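Local coordinates for protein phosphoribosylaminoimidazole carboxylase (Bombyx mori, PDB 4JA0) that probably catalyses two reactions of de novo purine biosynthesis, the carboxylation of aminoimidazole ribonucleotide (AIR) and the synthesis of SAICAR, at residues V165-M168 with R169-I173; K284-K287 with A288-L292; F122-T125 with P126-E130; I211-D214 with S215-L218; G222-R225 with L226-D229. All coordinates share one frame; numbering follows the deposited sequence.

Contact 1 of 5, residues V165-M168 with R169-I173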
loop_
_atom_site.group_PDB
_atom_site.type_symbol
_atom_site.label_atom_id
_atom_site.label_comp_id
_atom_site.label_asym_id
_atom_site.label_seq_id
_atom_site.Cartn_x
_atom_site.Cartn_y
_atom_site.Cartn_z
ATOM N N VAL A 165 4.522 38.671 27.602
ATOM C CA VAL A 165 4.114 38.111 28.882
ATOM C C VAL A 165 4.049 36.584 28.836
ATOM O O VAL A 165 4.443 35.922 29.802
ATOM C CB VAL A 165 2.780 38.719 29.355
ATOM C CG1 VAL A 165 2.160 37.900 30.487
ATOM C CG2 VAL A 165 3.005 40.179 29.765
ATOM N N ASP A 166 3.592 36.027 27.710
ATOM C CA ASP A 166 3.565 34.572 27.544
ATOM C C ASP A 166 4.973 34.014 27.700
ATOM O O ASP A 166 5.190 33.099 28.489
ATOM C CB ASP A 166 2.984 34.157 26.181
ATOM C CG ASP A 166 1.447 34.309 26.106
ATOM O OD1 ASP A 166 0.779 34.262 27.169
ATOM O OD2 ASP A 166 0.912 34.503 24.977
ATOM N N TYR A 167 5.934 34.614 27.006
ATOM C CA TYR A 167 7.320 34.169 27.080
ATOM C C TYR A 167 7.886 34.187 28.512
ATOM O O TYR A 167 8.560 33.240 28.936
ATOM C CB TYR A 167 8.199 35.028 26.175
ATOM C CG TYR A 167 9.657 34.702 26.284
ATOM C CD1 TYR A 167 10.191 33.649 25.580
ATOM C CD2 TYR A 167 10.493 35.431 27.114
ATOM C CE1 TYR A 167 11.533 33.333 25.678
ATOM C CE2 TYR A 167 11.843 35.123 27.227
ATOM C CZ TYR A 167 12.356 34.069 26.502
ATOM O OH TYR A 167 13.692 33.735 26.583
ATOM N N MET A 168 7.619 35.276 29.240
ATOM C CA MET A 168 8.132 35.453 30.602
ATOM C C MET A 168 7.459 34.515 31.610
ATOM O O MET A 168 8.084 34.082 32.573
ATOM C CB MET A 168 8.029 36.913 31.035
ATOM C CG MET A 168 9.053 37.810 30.351
ATOM S SD MET A 168 9.004 39.553 30.852
ATOM C CE MET A 168 7.597 40.186 29.936
ATOM N N ARG A 169 6.188 34.195 31.389
ATOM C CA ARG A 169 5.545 33.220 32.244
ATOM C C ARG A 169 6.203 31.904 32.002
ATOM O O ARG A 169 6.606 31.227 32.936
ATOM C CB ARG A 169 4.065 33.076 31.947
ATOM C CG ARG A 169 3.344 32.074 32.850
ATOM C CD ARG A 169 2.207 31.352 32.124
ATOM N NE ARG A 169 1.561 32.228 31.138
ATOM C CZ ARG A 169 1.611 32.044 29.819
ATOM N NH1 ARG A 169 2.225 30.986 29.313
ATOM N NH2 ARG A 169 1.019 32.899 29.005
ATOM N N LYS A 170 6.345 31.548 30.736
ATOM C CA LYS A 170 6.919 30.258 30.402
ATOM C C LYS A 170 8.371 30.171 30.856
ATOM O O LYS A 170 8.796 29.141 31.391
ATOM C CB LYS A 170 6.776 29.969 28.906
ATOM C CG LYS A 170 5.332 29.648 28.451
ATOM C CD LYS A 170 5.321 29.195 27.019
ATOM C CE LYS A 170 5.541 30.366 26.107
ATOM N NZ LYS A 170 5.857 29.982 24.700
ATOM N N ALA A 171 9.112 31.263 30.705
ATOM C CA ALA A 171 10.514 31.273 31.110
ATOM C C ALA A 171 10.685 31.160 32.614
ATOM O O ALA A 171 11.556 30.441 33.092
ATOM C CB ALA A 171 11.205 32.536 30.612
ATOM N N THR A 172 9.834 31.854 33.355
ATOM C CA THR A 172 9.918 31.848 34.807
ATOM C C THR A 172 9.654 30.442 35.335
ATOM O O THR A 172 10.397 29.940 36.179
ATOM C CB THR A 172 8.924 32.868 35.438
ATOM O OG1 THR A 172 9.152 34.174 34.893
ATOM C CG2 THR A 172 9.059 32.928 36.960
ATOM N N ILE A 173 8.615 29.794 34.833
ATOM C CA ILE A 173 8.325 28.438 35.267
ATOM C C ILE A 173 9.492 27.522 34.942
ATOM O O ILE A 173 9.874 26.685 35.760
ATOM C CB ILE A 173 7.061 27.890 34.610
ATOM C CG1 ILE A 173 5.871 28.772 34.973
ATOM C CG2 ILE A 173 6.821 26.461 35.035
ATOM C CD1 ILE A 173 4.600 28.416 34.236
#
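Arg169 meets Val165 and Asp166 one turn back along helix 162-183. Its backbone N bonds to Val165 O at 2.9 Å. Its CG stands anti to the backbone N (chi1 -179°), and bends at chi2 and chi3 then lay the chain beside Asp166, pointing the same way. Carboxylate and guanidinium planes are 53° apart. Asp166 OD1 and Arg169 NH2 make a salt bridge, but they are modelled too close and its detail is doubtful. Each has a second partner: Arg414 for Asp166, Glu145 for Arg169. Lys170 follows, its N bonded to Asp166 O at 3.0 Å. Its CG lies 3.5 Å from that same Asp166 O. Ala171 N bonds to Tyr167 O, and Ala171 CB sits obliquely near the rim of the Tyr167 ring, 4.3 Å from CE2. Thr172 grips Met168 O twice: OG1 donates at 2.6 Å and N at 2.9 Å, from opposite faces of the carbonyl plane. A valine here would probably leave Met168 O with the backbone donor alone. The buried hydroxyl is thus satisfied by its own helix, while Thr172 packs on Trp101 and Phe197 of the sheet. The charges of Asp166 and Arg169 instead link the helix to other elements.

Contact 2 of 5, residues K284-K287 with A288-L292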
loop_
_atom_site.group_PDB
_atom_site.type_symbol
_atom_site.label_atom_id
_atom_site.label_comp_id
_atom_site.label_asym_id
_atom_site.label_seq_id
_atom_site.Cartn_x
_atom_site.Cartn_y
_atom_site.Cartn_z
ATOM N N LYS A 284 24.005 14.111 11.000
ATOM C CA LYS A 284 22.836 14.892 11.391
ATOM C C LYS A 284 22.322 14.498 12.770
ATOM O O LYS A 284 21.806 15.357 13.512
ATOM C CB LYS A 284 21.691 14.758 10.384
ATOM C CG LYS A 284 21.852 15.579 9.130
ATOM C CD LYS A 284 20.573 15.503 8.301
ATOM C CE LYS A 284 20.698 16.285 7.003
ATOM N NZ LYS A 284 19.372 16.535 6.350
ATOM N N ILE A 285 22.410 13.210 13.096
ATOM C CA ILE A 285 22.045 12.752 14.426
ATOM C C ILE A 285 23.064 13.282 15.391
ATOM O O ILE A 285 22.713 13.882 16.407
ATOM C CB ILE A 285 22.027 11.221 14.550
ATOM C CG1 ILE A 285 21.041 10.624 13.541
ATOM C CG2 ILE A 285 21.661 10.813 15.976
ATOM C CD1 ILE A 285 20.956 9.142 13.580
ATOM N N ALA A 286 24.331 13.097 15.046
ATOM C CA ALA A 286 25.408 13.505 15.934
ATOM C C ALA A 286 25.311 14.994 16.276
ATOM O O ALA A 286 25.385 15.389 17.459
ATOM C CB ALA A 286 26.774 13.180 15.305
ATOM N N LYS A 287 25.106 15.802 15.237
ATOM C CA LYS A 287 25.105 17.249 15.378
ATOM C C LYS A 287 24.031 17.627 16.357
ATOM O O LYS A 287 24.268 18.403 17.263
ATOM C CB LYS A 287 24.844 17.904 14.032
ATOM C CG LYS A 287 24.777 19.400 14.011
ATOM C CD LYS A 287 26.044 20.023 14.491
ATOM C CE LYS A 287 25.883 21.505 14.393
ATOM N NZ LYS A 287 25.363 21.801 13.021
ATOM N N ALA A 288 22.862 17.023 16.203
ATOM C CA ALA A 288 21.736 17.328 17.062
ATOM C C ALA A 288 21.989 16.952 18.525
ATOM O O ALA A 288 21.630 17.694 19.438
ATOM C CB ALA A 288 20.499 16.633 16.544
ATOM N N ALA A 289 22.587 15.790 18.742
ATOM C CA ALA A 289 22.774 15.270 20.080
ATOM C C ALA A 289 23.850 16.039 20.805
ATOM O O ALA A 289 23.739 16.312 22.008
ATOM C CB ALA A 289 23.128 13.806 20.021
ATOM N N ARG A 290 24.891 16.408 20.068
ATOM C CA ARG A 290 25.990 17.161 20.669
ATOM C C ARG A 290 25.544 18.542 21.133
ATOM O O ARG A 290 25.994 19.022 22.169
ATOM C CB ARG A 290 27.170 17.243 19.696
ATOM C CG ARG A 290 27.924 15.925 19.623
ATOM C CD ARG A 290 28.874 15.814 18.463
ATOM N NE ARG A 290 29.544 14.514 18.505
ATOM C CZ ARG A 290 30.061 13.905 17.439
ATOM N NH1 ARG A 290 29.984 14.481 16.241
ATOM N NH2 ARG A 290 30.655 12.717 17.566
ATOM N N GLU A 291 24.630 19.152 20.385
ATOM C CA GLU A 291 24.030 20.424 20.768
ATOM C C GLU A 291 23.090 20.293 21.969
ATOM O O GLU A 291 22.860 21.256 22.709
ATOM C CB GLU A 291 23.298 21.038 19.581
ATOM C CG GLU A 291 24.247 21.649 18.567
ATOM C CD GLU A 291 23.535 22.151 17.321
ATOM O OE1 GLU A 291 22.348 21.801 17.107
ATOM O OE2 GLU A 291 24.165 22.920 16.565
ATOM N N LEU A 292 22.546 19.100 22.168
ATOM C CA LEU A 292 21.774 18.839 23.374
ATOM C C LEU A 292 22.718 18.457 24.509
ATOM O O LEU A 292 22.279 18.246 25.635
ATOM C CB LEU A 292 20.759 17.728 23.141
ATOM C CG LEU A 292 19.613 18.123 22.228
ATOM C CD1 LEU A 292 18.916 16.886 21.692
ATOM C CD2 LEU A 292 18.643 18.998 23.008
#
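Lys287 sends CG anti to its backbone N (chi1 179°) and bends at chi2 and chi4, while Glu291 has CG anti to its carbonyl carbon (chi1 -76°) and runs on extended. The two chains meet at an oblique angle on the exposed side of helix 279-291. The touching is done by methylene CE of Lys287, 3.1 Å from Glu291 OE2. The charged atoms are further apart, Lys287 NZ to Glu291 OE2 3.9 Å, a long salt bridge. Arg290 runs extended back along the helix. Its guanidinium lays one face over Ala286 CB, with NH1 3.6 Å from that methyl. NH2 goes on to bond with Val296 O. Below the side chains the helix is regular. Arg290 N bonds to Ala286 O at 2.8 Å, and Ala289 N to Ile285 O at 3.0 Å. The bond from Ala288 N to Lys284 O is weak. Ile285 and Ala289 are buried; Ile285 packs on Ile327 of strand 323-329. This is the amphipathic helix of a beta-alpha-beta crossover, joining parallel strands 267-273 and 296-300 in the five-stranded, 2-1-3-4-5 sheet of the AIR carboxylase part, a flavodoxin-like order.

Contact 3 of 5, residues F122-T125 with P126-E130; sequences FRFT and PPKQE
Thr125 and Pro126 are joined by a cis peptide bond, which folds the chain back until Phe124 CA and Pro127 CA are 4.8 Å apart. The turn has no closing N-H, because Pro127 is also a proline. Instead Pro127 CA makes a CA-H...O contact with Phe124 O at 3.5 Å. The fold-back sets Phe124 against Lys128. The Phe124 CG lies anti to its carbonyl carbon (chi1 -67°), which turns one ring face to Lys128 CB. That methylene forms a CH-pi contact, 3.9 Å from the ring centroid and 20° off the ring normal. Lys128 CD follows over the same face, nearer its other rim, 4.0 Å from Phe124 CE2. On the opposite face Phe122 O stands over the ring centre, 4.0 Å above the plane. Phe111 meets the ring edge-to-face. A serine in place of Phe124 would probably leave the Lys128 methylenes without their aromatic support and open a gap beside Phe111. The aliphatic part of Lys128 is thus held at the turn while NZ reaches a salt bridge with Glu146 of the third subunit. The backbone fits a type VI turn, with its cis proline in the third position. It makes the corner that breaks strand 123-132 of the antiparallel sheet in the SAICAR synthetase part, next to subunit interfaces.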
loop_
_atom_site.group_PDB
_atom_site.type_symbol
_atom_site.label_atom_id
_atom_site.label_comp_id
_atom_site.label_asym_id
_atom_site.label_seq_id
_atom_site.Cartn_x
_atom_site.Cartn_y
_atom_site.Cartn_z
ATOM N N PHE A 122 0.528 22.776 50.257
ATOM C CA PHE A 122 -0.320 22.441 49.110
ATOM C C PHE A 122 0.458 22.573 47.821
ATOM O O PHE A 122 0.994 23.650 47.527
ATOM C CB PHE A 122 -1.545 23.343 49.049
ATOM C CG PHE A 122 -2.406 23.121 47.833
ATOM C CD1 PHE A 122 -3.511 22.280 47.890
ATOM C CD2 PHE A 122 -2.122 23.758 46.633
ATOM C CE1 PHE A 122 -4.323 22.075 46.770
ATOM C CE2 PHE A 122 -2.924 23.553 45.511
ATOM C CZ PHE A 122 -4.031 22.720 45.589
ATOM N N ARG A 123 0.478 21.497 47.032
ATOM C CA ARG A 123 1.395 21.403 45.891
ATOM C C ARG A 123 0.810 21.946 44.582
ATOM O O ARG A 123 -0.321 21.650 44.202
ATOM C CB ARG A 123 1.887 19.960 45.724
ATOM C CG ARG A 123 2.697 19.468 46.917
ATOM C CD ARG A 123 3.455 18.201 46.621
ATOM N NE ARG A 123 4.619 18.483 45.787
ATOM C CZ ARG A 123 5.803 18.868 46.249
ATOM N NH1 ARG A 123 5.999 19.006 47.553
ATOM N NH2 ARG A 123 6.796 19.103 45.404
ATOM N N PHE A 124 1.609 22.752 43.901
ATOM C CA PHE A 124 1.172 23.393 42.682
ATOM C C PHE A 124 1.690 22.650 41.479
ATOM O O PHE A 124 2.888 22.649 41.170
ATOM C CB PHE A 124 1.635 24.839 42.639
ATOM C CG PHE A 124 0.986 25.686 43.660
ATOM C CD1 PHE A 124 1.741 26.409 44.565
ATOM C CD2 PHE A 124 -0.398 25.776 43.711
ATOM C CE1 PHE A 124 1.127 27.217 45.506
ATOM C CE2 PHE A 124 -1.027 26.577 44.657
ATOM C CZ PHE A 124 -0.264 27.301 45.556
ATOM N N THR A 125 0.760 22.031 40.783
ATOM C CA THR A 125 1.112 21.259 39.631
ATOM C C THR A 125 0.264 21.671 38.435
ATOM O O THR A 125 -0.924 21.354 38.379
ATOM C CB THR A 125 0.916 19.766 39.907
ATOM O OG1 THR A 125 1.837 19.295 40.902
ATOM C CG2 THR A 125 1.220 19.099 38.705
ATOM N N PRO A 126 0.858 22.384 37.467
ATOM C CA PRO A 126 2.249 22.810 37.347
ATOM C C PRO A 126 2.551 23.938 38.339
ATOM O O PRO A 126 1.635 24.391 39.036
ATOM C CB PRO A 126 2.320 23.304 35.891
ATOM C CG PRO A 126 1.022 23.770 35.605
ATOM C CD PRO A 126 0.065 22.877 36.330
ATOM N N PRO A 127 3.822 24.365 38.428
ATOM C CA PRO A 127 4.115 25.411 39.404
ATOM C C PRO A 127 3.272 26.646 39.167
ATOM O O PRO A 127 3.087 27.070 38.015
ATOM C CB PRO A 127 5.592 25.734 39.138
ATOM C CG PRO A 127 6.139 24.519 38.516
ATOM C CD PRO A 127 5.031 23.963 37.683
ATOM N N LYS A 128 2.762 27.198 40.267
ATOM C CA LYS A 128 2.009 28.441 40.260
ATOM C C LYS A 128 2.950 29.560 39.862
ATOM O O LYS A 128 4.093 29.620 40.343
ATOM C CB LYS A 128 1.486 28.722 41.661
ATOM C CG LYS A 128 0.374 29.761 41.764
ATOM C CD LYS A 128 -0.981 29.136 41.569
ATOM C CE LYS A 128 -2.066 30.181 41.632
ATOM N NZ LYS A 128 -3.393 29.539 41.467
ATOM N N GLN A 129 2.492 30.450 38.990
ATOM C CA GLN A 129 3.321 31.582 38.618
ATOM C C GLN A 129 2.524 32.886 38.703
ATOM O O GLN A 129 1.457 33.006 38.108
ATOM C CB GLN A 129 4.035 31.312 37.269
ATOM C CG GLN A 129 3.954 32.361 36.178
ATOM C CD GLN A 129 4.609 33.693 36.506
ATOM O OE1 GLN A 129 5.094 33.927 37.612
ATOM N NE2 GLN A 129 4.601 34.585 35.539
ATOM N N GLU A 130 3.034 33.825 39.504
ATOM C CA GLU A 130 2.365 35.093 39.797
ATOM C C GLU A 130 3.237 36.302 39.503
ATOM O O GLU A 130 4.465 36.219 39.452
ATOM C CB GLU A 130 1.925 35.131 41.260
ATOM C CG GLU A 130 1.000 33.993 41.584
ATOM C CD GLU A 130 0.629 33.887 43.042
ATOM O OE1 GLU A 130 1.510 34.090 43.907
ATOM O OE2 GLU A 130 -0.561 33.590 43.305
#

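Contact 4 of 5, residues I211-D214 with S215-L218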
loop_
_atom_site.group_PDB
_atom_site.type_symbol
_atom_site.label_atom_id
_atom_site.label_comp_id
_atom_site.label_asym_id
_atom_site.label_seq_id
_atom_site.Cartn_x
_atom_site.Cartn_y
_atom_site.Cartn_z
ATOM N N ILE A 211 19.848 36.228 41.229
ATOM C CA ILE A 211 19.185 35.142 41.918
ATOM C C ILE A 211 20.143 34.654 42.998
ATOM O O ILE A 211 21.161 34.037 42.689
ATOM C CB ILE A 211 18.775 33.996 40.947
ATOM C CG1 ILE A 211 18.066 34.564 39.713
ATOM C CG2 ILE A 211 17.884 32.981 41.644
ATOM C CD1 ILE A 211 17.690 33.518 38.677
ATOM N N ASP A 212 19.841 34.969 44.259
ATOM C CA ASP A 212 20.656 34.500 45.378
ATOM C C ASP A 212 19.752 33.953 46.486
ATOM O O ASP A 212 18.605 33.595 46.214
ATOM C CB ASP A 212 21.588 35.604 45.909
ATOM C CG ASP A 212 20.839 36.859 46.360
ATOM O OD1 ASP A 212 19.671 36.729 46.775
ATOM O OD2 ASP A 212 21.436 37.969 46.358
ATOM N N SER A 213 20.250 33.888 47.722
ATOM C CA SER A 213 19.424 33.396 48.831
ATOM C C SER A 213 18.356 34.376 49.258
ATOM O O SER A 213 17.539 34.057 50.121
ATOM C CB SER A 213 20.247 32.977 50.041
ATOM O OG SER A 213 20.977 31.796 49.778
ATOM N N ASP A 214 18.349 35.559 48.653
ATOM C CA ASP A 214 17.269 36.511 48.895
ATOM C C ASP A 214 16.131 36.288 47.897
ATOM O O ASP A 214 15.008 36.691 48.130
ATOM C CB ASP A 214 17.792 37.951 48.794
ATOM C CG ASP A 214 18.836 38.279 49.868
ATOM O OD1 ASP A 214 18.742 37.728 50.989
ATOM O OD2 ASP A 214 19.760 39.077 49.590
ATOM N N SER A 215 16.425 35.566 46.823
ATOM C CA SER A 215 15.490 35.384 45.730
ATOM C C SER A 215 14.590 34.170 45.909
ATOM O O SER A 215 13.553 34.059 45.249
ATOM C CB SER A 215 16.261 35.210 44.414
ATOM O OG SER A 215 17.293 36.165 44.272
ATOM N N TRP A 216 14.956 33.274 46.812
ATOM C CA TRP A 216 14.238 32.012 46.896
ATOM C C TRP A 216 13.917 31.503 48.289
ATOM O O TRP A 216 14.276 32.105 49.298
ATOM C CB TRP A 216 14.974 30.928 46.094
ATOM C CG TRP A 216 16.367 30.578 46.576
ATOM C CD1 TRP A 216 16.807 30.526 47.863
ATOM C CD2 TRP A 216 17.488 30.222 45.757
ATOM N NE1 TRP A 216 18.127 30.160 47.901
ATOM C CE2 TRP A 216 18.575 29.972 46.623
ATOM C CE3 TRP A 216 17.677 30.081 44.375
ATOM C CZ2 TRP A 216 19.835 29.594 46.153
ATOM C CZ3 TRP A 216 18.928 29.701 43.908
ATOM C CH2 TRP A 216 19.991 29.463 44.794
ATOM N N ARG A 217 13.237 30.369 48.327
ATOM C CA ARG A 217 12.895 29.715 49.573
ATOM C C ARG A 217 13.392 28.270 49.490
ATOM O O ARG A 217 12.944 27.495 48.647
ATOM C CB ARG A 217 11.388 29.801 49.774
ATOM C CG ARG A 217 10.904 29.501 51.164
ATOM C CD ARG A 217 9.495 30.031 51.331
ATOM N NE ARG A 217 9.468 31.424 51.774
ATOM C CZ ARG A 217 8.513 32.306 51.467
ATOM N NH1 ARG A 217 7.498 31.970 50.674
ATOM N NH2 ARG A 217 8.582 33.546 51.936
ATOM N N LEU A 218 14.355 27.916 50.336
ATOM C CA LEU A 218 15.013 26.619 50.227
ATOM C C LEU A 218 14.784 25.733 51.426
ATOM O O LEU A 218 15.114 26.119 52.540
ATOM C CB LEU A 218 16.526 26.817 50.078
ATOM C CG LEU A 218 17.163 26.377 48.763
ATOM C CD1 LEU A 218 18.667 26.515 48.822
ATOM C CD2 LEU A 218 16.793 24.943 48.512
#
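Hydrogen bonds tie Asp212 to Ser215 in both directions. Asp212 N donates to Ser215 OG at 2.8 Å, and the bond is fairly straight, 158° at the hydrogen. Ser215 N returns a bond to Asp212 O at 3.0 Å, coming from above the carbonyl plane and closing a type I beta turn through Ser213 and Asp214. Ser215 OG also gives its hydroxyl hydrogen to Val210 O, so it is both acceptor and donor. Within the turn, Asp214 N bonds to Asp212 OD1 at 2.6 Å. This is an Asx turn, and the oxygen is met from above the carboxylate plane. The other carboxylate oxygen, OD2, has a weak hydrogen bond to Ser60.

Ring contacts centre on Trp216. Its CG sits between the backbone N and the carbonyl carbon, the crowded position (chi1 63°), which folds the indole back under the turn. Asp212 O stands over the centre of one face, 3.5 Å above the plane. Ser213 CA lies 3.6 Å from Trp216 NE1. Leu218 CG lies by the opposite face, toward the rim, and Trp183 meets the indole edge-to-face.

The apolar part is small. Ile211 CG2 touches Trp216 CE3 at 4.0 Å, the two side chains crossing at about a right angle. The same methyl lies 3.9 Å from Ser215 CB. Ile211 also packs on Val67 of helix 57-74.

The chemistry is that of a turn buried just ahead of strand 216-220: its polar groups are bonded partly within the turn and partly to neighbouring backbone, at Lys194 and Lys230, and the indole seals its underside against the helices.

Contact 5 of 5, residues G222-R225 with L226-D229; sequences GDKR and LMVD
The Asp223 carboxylate meets Leu226 through OD2, which lies 3.6 Å from Leu226 CG. The other oxygen, Asp223 OD1, stands 3.9 Å above the guanidinium plane of Arg225, over its centre. Charge alone joins these two groups. The salt bridge from Arg225 NH1 to Asp223 OD2 is long, 3.6 Å, and no N-H points at the oxygen. Arg225 N also gives a weak hydrogen bond to Asp223 OD1. Asp223 CB adds to the apolar side, in touch with Leu226 CD1.

Two backbone bonds wind the chain into a short 3-10 turn. Leu226 N bonds to Asp223 O at 2.9 Å and Met227 N to Lys224 O at 3.0 Å. Both have the i to i+3 spacing of such a turn.

Lys224 and Met227 lie side by side and point the same way. Met227 CG sits between the backbone N and the carbonyl carbon (chi1 60°), and the chain bends again at chi3, which curls its methyl CE back to Lys224 CG at 3.6 Å. Both side chains also rest on Trp219. Lys224 runs on extended, and NZ makes a salt bridge with Glu120. Beyond the turn, Asp229 OD2 weakly caps Gln231 N at the approach to helix 231-235.

The contact holds mainly by backbone bonds. Its side chains add aliphatic packing and loose charge pairing, in keeping with an exposed loop where solvent probably competes for the polar groups.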
loop_
_atom_site.group_PDB
_atom_site.type_symbol
_atom_site.label_atom_id
_atom_site.label_comp_id
_atom_site.label_asym_id
_atom_site.label_seq_id
_atom_site.Cartn_x
_atom_site.Cartn_y
_atom_site.Cartn_z
ATOM N N GLY A 222 13.192 18.830 52.368
ATOM C CA GLY A 222 11.814 19.263 52.255
ATOM C C GLY A 222 11.261 19.644 53.615
ATOM O O GLY A 222 10.041 19.747 53.797
ATOM N N ASP A 223 12.172 19.874 54.564
ATOM C CA ASP A 223 11.805 20.223 55.927
ATOM C C ASP A 223 11.861 21.729 56.078
ATOM O O ASP A 223 12.944 22.324 56.081
ATOM C CB ASP A 223 12.739 19.535 56.929
ATOM C CG ASP A 223 12.258 19.656 58.366
ATOM O OD1 ASP A 223 11.111 20.102 58.594
ATOM O OD2 ASP A 223 13.038 19.304 59.277
ATOM N N LYS A 224 10.681 22.328 56.215
ATOM C CA LYS A 224 10.521 23.779 56.347
ATOM C C LYS A 224 11.339 24.289 57.516
ATOM O O LYS A 224 11.952 25.369 57.461
ATOM C CB LYS A 224 9.037 24.119 56.558
ATOM C CG LYS A 224 8.771 25.589 56.742
ATOM C CD LYS A 224 7.344 25.882 57.184
ATOM C CE LYS A 224 7.194 27.364 57.526
ATOM N NZ LYS A 224 5.898 27.644 58.209
ATOM N N ARG A 225 11.402 23.434 58.532
ATOM C CA ARG A 225 12.081 23.685 59.798
ATOM C C ARG A 225 13.603 23.850 59.614
ATOM O O ARG A 225 14.283 24.407 60.475
ATOM C CB ARG A 225 11.747 22.531 60.747
ATOM C CG ARG A 225 12.122 22.737 62.167
ATOM C CD ARG A 225 11.807 21.491 62.981
ATOM N NE ARG A 225 10.449 21.000 62.746
ATOM C CZ ARG A 225 10.155 19.741 62.437
ATOM N NH1 ARG A 225 11.121 18.839 62.308
ATOM N NH2 ARG A 225 8.892 19.384 62.249
ATOM N N LEU A 226 14.132 23.341 58.501
ATOM C CA LEU A 226 15.556 23.475 58.197
ATOM C C LEU A 226 15.855 24.572 57.165
ATOM O O LEU A 226 16.974 24.621 56.635
ATOM C CB LEU A 226 16.123 22.145 57.696
ATOM C CG LEU A 226 16.116 20.991 58.700
ATOM C CD1 LEU A 226 16.491 19.664 58.049
ATOM C CD2 LEU A 226 17.051 21.314 59.835
ATOM N N MET A 227 14.872 25.445 56.897
ATOM C CA MET A 227 15.006 26.502 55.874
ATOM C C MET A 227 16.330 27.269 55.944
ATOM O O MET A 227 16.855 27.531 57.022
ATOM C CB MET A 227 13.822 27.476 55.930
ATOM C CG MET A 227 13.626 28.224 57.248
ATOM S SD MET A 227 12.248 29.428 57.236
ATOM C CE MET A 227 10.917 28.509 56.454
ATOM N N VAL A 228 16.866 27.628 54.785
ATOM C CA VAL A 228 18.204 28.210 54.709
ATOM C C VAL A 228 18.173 29.541 53.976
ATOM O O VAL A 228 19.214 30.143 53.696
ATOM C CB VAL A 228 19.194 27.259 53.983
ATOM C CG1 VAL A 228 20.610 27.528 54.425
ATOM C CG2 VAL A 228 18.867 25.841 54.293
ATOM N N ASP A 229 16.971 29.981 53.630
ATOM C CA ASP A 229 16.816 31.205 52.847
ATOM C C ASP A 229 16.607 32.434 53.736
ATOM O O ASP A 229 16.699 32.368 54.962
ATOM C CB ASP A 229 15.631 31.064 51.893
ATOM C CG ASP A 229 14.369 30.653 52.610
ATOM O OD1 ASP A 229 14.385 29.600 53.290
ATOM O OD2 ASP A 229 13.363 31.391 52.501
#

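How the contacts relate
Contacts 1 and 4 are buried, contacts 2 and 3 partly so, and contact 5 lies at the surface. All but contact 2 belong to the SAICAR synthetase part; contact 2 sits in the AIR carboxylase part, its centre about 27 Å from that of contact 1. Contacts 1 and 3 touch where Ile173 of helix 162-183 packs on Pro127. Contacts 3 and 4 reach the same antiparallel sheet. Contacts 4 and 5 meet along strand 216-220, where Leu218 O and Val228 N probably share a hydrogen bond. The two helical contacts rely on i to i+4 bonds. The others use turns: a cis proline in contact 3, bonded side chains in contact 4, and 3-10 bonds in contact 5.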